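Local coordinates for protein Lpg2148(MvcA) (Legionella pneumophila subsp. pneumophila str. Philadelphia 1, PDB 6K11) that probably acts as a deamidase-type effector that also removes ubiquitin and thereby regulates the host ubiquitin-conjugating enzyme UBE2N, at residues I153-E157 with N158-F162; L81-K85 with I86-K90. All coordinates share one frame; numbering follows the deposited sequence.

In the fold
From the N terminus, the chain first reaches contact 2, where a kink at Gly84 joins helix 71-83 to helix 85-93 without any intervening loop of length. It then enters the large antiparallel sheet through strands 97-98 and 120-129 before reaching contact 1, a tight hairpin between strands 152-155 and 160-163 in the MvcA insertion domain. Both contacts close within ten consecutive residues and follow in series, so they neither nest nor cross. Their centres lie 44 Å apart and their nearest atoms about 28 Å, which leaves them without direct touch: contact 2 joins consecutive helices of the main body, contact 1 consecutive strands of a separate mixed sheet.

Contact 1: residues I153-E157 with N158-F162; sequences IYLLE and NKLYF
The carbonyl oxygen of Tyr161 receives the backbone N-H of Tyr154, with Tyr154 N 2.8 Å from Tyr161 O and the donor tilted 30° from the carbonyl plane. A CA-H...O contact reaches the same oxygen, Ile153 CA lying 3.3 Å from Tyr161 O. Tyr161 N returns a nearly straight bond to Tyr154 O, so this hydrogen-bonded antiparallel pair is closed from both directions. Toward the turn, Leu156 N donates to Lys159 O over 2.8 Å. Glu157 and Asn158 then reverse the chain in a turn close to type I.

One face of the hairpin carries Ile153, Leu155, Leu160 and Phe162. Leu160 holds CG opposite its backbone N (chi1 178°), and the branch beyond it sets CD1 between two neighbours: Ile153 CG2 meets Leu160 CD1 at 3.8 Å, and Leu155 CD1 meets the same methyl at 4.0 Å. On the other face, the CD2 methyl of Leu156 comes up to the edge of the Tyr161 ring, 4.2 Å from Tyr161 CE2, and also touches Lys159 CB. Tyr154 and Tyr161 are close mainly at their CB atoms; the Tyr154 hydroxyl instead bonds to Val149 O.

At the turn, Glu157 OE1 accepts the N-H of Asn140, and Glu157 O bonds to Thr180 OG1 of helix 176-185. The hairpin forms the middle of the mixed sheet, strand 152-155 pairing in parallel with strand 134-137 and strand 160-163 antiparallel with 169-171, while Phe162 makes edge-to-face contacts with Phe218 of helix 206-220 and with Phe225.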
loop_
_atom_site.group_PDB
_atom_site.type_symbol
_atom_site.label_atom_id
_atom_site.label_comp_id
_atom_site.label_asym_id
_atom_site.label_seq_id
_atom_site.Cartn_x
_atom_site.Cartn_y
_atom_site.Cartn_z
ATOM N N ILE A 153 -10.941 -9.868 -18.781
ATOM C CA ILE A 153 -10.725 -10.228 -20.181
ATOM C C ILE A 153 -11.916 -9.737 -20.987
ATOM O O ILE A 153 -13.064 -9.891 -20.559
ATOM C CB ILE A 153 -10.529 -11.745 -20.333
ATOM C CG1 ILE A 153 -9.212 -12.169 -19.689
ATOM C CG2 ILE A 153 -10.581 -12.138 -21.817
ATOM C CD1 ILE A 153 -9.028 -13.664 -19.599
ATOM N N TYR A 154 -11.646 -9.133 -22.146
ATOM C CA TYR A 154 -12.674 -8.551 -23.003
ATOM C C TYR A 154 -12.671 -9.240 -24.362
ATOM O O TYR A 154 -11.633 -9.302 -25.028
ATOM C CB TYR A 154 -12.456 -7.043 -23.177
ATOM C CG TYR A 154 -12.778 -6.270 -21.912
ATOM C CD1 TYR A 154 -14.066 -5.807 -21.672
ATOM C CD2 TYR A 154 -11.808 -6.043 -20.943
ATOM C CE1 TYR A 154 -14.384 -5.121 -20.497
ATOM C CE2 TYR A 154 -12.110 -5.357 -19.773
ATOM C CZ TYR A 154 -13.400 -4.897 -19.559
ATOM O OH TYR A 154 -13.700 -4.220 -18.392
ATOM N N LEU A 155 -13.832 -9.737 -24.781
ATOM C CA LEU A 155 -13.989 -10.378 -26.084
ATOM C C LEU A 155 -14.826 -9.472 -26.978
ATOM O O LEU A 155 -16.012 -9.244 -26.715
ATOM C CB LEU A 155 -14.629 -11.759 -25.952
ATOM C CG LEU A 155 -15.051 -12.421 -27.275
ATOM C CD1 LEU A 155 -13.818 -12.720 -28.156
ATOM C CD2 LEU A 155 -15.832 -13.696 -26.981
ATOM N N LEU A 156 -14.204 -8.963 -28.034
ATOM C CA LEU A 156 -14.852 -8.141 -29.041
ATOM C C LEU A 156 -15.087 -8.982 -30.288
ATOM O O LEU A 156 -14.618 -10.122 -30.388
ATOM C CB LEU A 156 -13.996 -6.916 -29.383
ATOM C CG LEU A 156 -13.922 -5.697 -28.462
ATOM C CD1 LEU A 156 -13.608 -6.070 -27.024
ATOM C CD2 LEU A 156 -12.873 -4.730 -29.002
ATOM N N GLU A 157 -15.809 -8.396 -31.255
ATOM C CA GLU A 157 -15.967 -9.051 -32.554
ATOM C C GLU A 157 -14.618 -9.409 -33.165
ATOM O O GLU A 157 -14.486 -10.446 -33.824
ATOM C CB GLU A 157 -16.739 -8.155 -33.532
ATOM C CG GLU A 157 -18.178 -7.883 -33.157
ATOM C CD GLU A 157 -18.356 -6.491 -32.595
ATOM O OE1 GLU A 157 -17.474 -6.058 -31.817
ATOM O OE2 GLU A 157 -19.359 -5.826 -32.935
ATOM N N ASN A 158 -13.603 -8.558 -32.976
ATOM C CA ASN A 158 -12.347 -8.733 -33.695
ATOM C C ASN A 158 -11.105 -8.664 -32.817
ATOM O O ASN A 158 -9.990 -8.623 -33.354
ATOM C CB ASN A 158 -12.226 -7.701 -34.818
ATOM C CG ASN A 158 -12.582 -6.298 -34.376
ATOM O OD1 ASN A 158 -12.558 -5.968 -33.184
ATOM N ND2 ASN A 158 -12.919 -5.452 -35.348
ATOM N N LYS A 159 -11.254 -8.659 -31.496
ATOM C CA LYS A 159 -10.105 -8.601 -30.601
ATOM C C LYS A 159 -10.439 -9.389 -29.340
ATOM O O LYS A 159 -11.602 -9.479 -28.941
ATOM C CB LYS A 159 -9.733 -7.150 -30.254
ATOM C CG LYS A 159 -9.247 -6.289 -31.435
ATOM C CD LYS A 159 -7.716 -6.285 -31.534
ATOM C CE LYS A 159 -7.193 -5.416 -32.691
ATOM N NZ LYS A 159 -8.227 -4.451 -33.131
ATOM N N LEU A 160 -9.419 -10.009 -28.757
ATOM C CA LEU A 160 -9.493 -10.649 -27.445
ATOM C C LEU A 160 -8.411 -9.987 -26.603
ATOM O O LEU A 160 -7.220 -10.140 -26.900
ATOM C CB LEU A 160 -9.281 -12.163 -27.541
ATOM C CG LEU A 160 -9.298 -12.950 -26.225
ATOM C CD1 LEU A 160 -10.696 -12.892 -25.584
ATOM C CD2 LEU A 160 -8.883 -14.384 -26.453
ATOM N N TYR A 161 -8.823 -9.248 -25.570
ATOM C CA TYR A 161 -7.934 -8.412 -24.778
ATOM C C TYR A 161 -7.937 -8.837 -23.315
ATOM O O TYR A 161 -8.923 -9.394 -22.804
ATOM C CB TYR A 161 -8.369 -6.934 -24.822
ATOM C CG TYR A 161 -8.059 -6.154 -26.079
ATOM C CD1 TYR A 161 -6.753 -6.062 -26.575
ATOM C CD2 TYR A 161 -9.061 -5.442 -26.731
ATOM C CE1 TYR A 161 -6.474 -5.319 -27.703
ATOM C CE2 TYR A 161 -8.792 -4.705 -27.854
ATOM C CZ TYR A 161 -7.501 -4.642 -28.336
ATOM O OH TYR A 161 -7.241 -3.901 -29.459
ATOM N N PHE A 162 -6.828 -8.540 -22.636
ATOM C CA PHE A 162 -6.775 -8.523 -21.184
ATOM C C PHE A 162 -6.336 -7.120 -20.799
ATOM O O PHE A 162 -5.341 -6.617 -21.334
ATOM C CB PHE A 162 -5.811 -9.588 -20.631
ATOM C CG PHE A 162 -5.480 -9.427 -19.168
ATOM C CD1 PHE A 162 -6.491 -9.320 -18.215
ATOM C CD2 PHE A 162 -4.161 -9.407 -18.747
ATOM C CE1 PHE A 162 -6.187 -9.175 -16.856
ATOM C CE2 PHE A 162 -3.836 -9.267 -17.391
ATOM C CZ PHE A 162 -4.853 -9.147 -16.440
#

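Contact 2: residues L81-K85 with I86-K90; sequences LLLGK and IEAEK
Leu83 lays its side chain against the start of the next helix: its CB lies 3.7 Å from Ala88 N, and its CD1 branch reaches Ala88 CA at 3.9 Å. CG stands opposite the carbonyl carbon (chi1 -71°), with the CD1 branch extended beyond it, which carries that methyl to the backbone of Ala88. Glu87 approaches the same leucine with its CB, 4.0 Å from Leu83 CB, before its chain folds at chi2 (-53°) and turns the carboxylate away. There, Glu87 OE2 takes Lys90 NZ on its syn lone pair in a 3.0 Å salt bridge, one helical turn along; the extended lysine chain spans the gap. Lys85 swings outward from the helix start, bent at chi2 (107°), and its ammonium makes a long, weak ion pair with Glu80.

The backbone fixes the kink. Gly84 O accepts Ala88 N at 2.9 Å, nearly head-on, and Lys85 O accepts Glu89 N, so regular helical bonding begins at once. Ala88 CB also lies close to Gly84 O. Between Leu83 O and Glu87 N, too far apart for a direct bond, a water donates to the carbonyl and accepts from the amide, supplying a partner to an N-H of the first turn.

Gly84 leaves helical angles with a positive phi, as a residue without CB readily can, and is at the same time the N-cap of the helix that follows. Such a glycine, ending one helix and N-capping the next, is characteristic of a tight helix-helix junction, here between helices 71-83 and 85-93.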
loop_
_atom_site.group_PDB
_atom_site.type_symbol
_atom_site.label_atom_id
_atom_site.label_comp_id
_atom_site.label_asym_id
_atom_site.label_seq_id
_atom_site.Cartn_x
_atom_site.Cartn_y
_atom_site.Cartn_z
ATOM N N LEU A 81 13.204 9.996 6.799
ATOM C CA LEU A 81 13.758 10.493 8.051
ATOM C C LEU A 81 15.039 9.758 8.417
ATOM O O LEU A 81 16.021 10.382 8.846
ATOM C CB LEU A 81 12.727 10.370 9.169
ATOM C CG LEU A 81 11.620 11.425 9.091
ATOM C CD1 LEU A 81 10.471 11.045 10.024
ATOM C CD2 LEU A 81 12.202 12.801 9.452
ATOM N N LEU A 82 15.065 8.441 8.230
ATOM C CA LEU A 82 16.216 7.674 8.696
ATOM C C LEU A 82 17.376 7.726 7.709
ATOM O O LEU A 82 18.533 7.623 8.125
ATOM C CB LEU A 82 15.812 6.218 8.962
ATOM C CG LEU A 82 15.403 5.869 10.398
ATOM C CD1 LEU A 82 14.436 6.922 10.984
ATOM C CD2 LEU A 82 14.789 4.453 10.465
ATOM N N LEU A 83 17.095 7.886 6.413
ATOM C CA LEU A 83 18.138 7.853 5.397
ATOM C C LEU A 83 18.523 9.222 4.861
ATOM O O LEU A 83 19.638 9.369 4.344
ATOM C CB LEU A 83 17.705 6.989 4.211
ATOM C CG LEU A 83 17.663 5.491 4.511
ATOM C CD1 LEU A 83 16.815 4.774 3.476
ATOM C CD2 LEU A 83 19.091 4.961 4.518
ATOM N N GLY A 84 17.638 10.208 4.943
ATOM C CA GLY A 84 17.799 11.432 4.181
ATOM C C GLY A 84 17.321 11.271 2.747
ATOM O O GLY A 84 17.215 10.171 2.216
ATOM N N LYS A 85 17.036 12.406 2.107
ATOM C CA LYS A 85 16.352 12.390 0.815
ATOM C C LYS A 85 17.138 11.614 -0.246
ATOM O O LYS A 85 16.573 10.781 -0.964
ATOM C CB LYS A 85 16.093 13.828 0.359
ATOM C CG LYS A 85 15.221 13.959 -0.878
ATOM C CD LYS A 85 13.834 14.463 -0.505
ATOM C CE LYS A 85 12.830 14.285 -1.647
ATOM N NZ LYS A 85 11.486 14.843 -1.289
ATOM N N ILE A 86 18.445 11.870 -0.358
ATOM C CA ILE A 86 19.248 11.266 -1.427
ATOM C C ILE A 86 19.337 9.751 -1.260
ATOM O O ILE A 86 19.093 8.992 -2.205
ATOM C CB ILE A 86 20.653 11.900 -1.463
ATOM C CG1 ILE A 86 20.596 13.314 -2.028
ATOM C CG2 ILE A 86 21.613 11.033 -2.268
ATOM C CD1 ILE A 86 21.622 14.239 -1.399
ATOM N N GLU A 87 19.735 9.287 -0.071
ATOM C CA GLU A 87 19.864 7.847 0.146
ATOM C C GLU A 87 18.510 7.145 0.141
ATOM O O GLU A 87 18.416 5.982 -0.276
ATOM C CB GLU A 87 20.586 7.564 1.467
ATOM C CG GLU A 87 22.077 7.850 1.430
ATOM C CD GLU A 87 22.783 7.153 0.272
ATOM O OE1 GLU A 87 22.730 5.902 0.195
ATOM O OE2 GLU A 87 23.381 7.869 -0.566
ATOM N N ALA A 88 17.456 7.818 0.610
ATOM C CA ALA A 88 16.126 7.229 0.496
ATOM C C ALA A 88 15.743 7.023 -0.965
ATOM O O ALA A 88 15.099 6.023 -1.307
ATOM C CB ALA A 88 15.098 8.106 1.216
ATOM N N GLU A 89 16.163 7.931 -1.849
ATOM C CA GLU A 89 15.889 7.741 -3.271
ATOM C C GLU A 89 16.635 6.529 -3.826
ATOM O O GLU A 89 16.090 5.778 -4.643
ATOM C CB GLU A 89 16.251 9.007 -4.053
ATOM C CG GLU A 89 15.685 9.026 -5.455
ATOM C CD GLU A 89 16.386 10.020 -6.361
ATOM O OE1 GLU A 89 17.570 10.346 -6.110
ATOM O OE2 GLU A 89 15.746 10.472 -7.334
ATOM N N LYS A 90 17.883 6.320 -3.397
ATOM C CA LYS A 90 18.609 5.123 -3.813
ATOM C C LYS A 90 17.952 3.859 -3.262
ATOM O O LYS A 90 17.825 2.854 -3.974
ATOM C CB LYS A 90 20.067 5.207 -3.358
ATOM C CG LYS A 90 20.864 6.341 -3.998
ATOM C CD LYS A 90 22.270 6.419 -3.401
ATOM C CE LYS A 90 23.087 7.556 -4.013
ATOM N NZ LYS A 90 24.428 7.665 -3.375
HETATM O O HOH W 1 20.535 11.092 2.216
#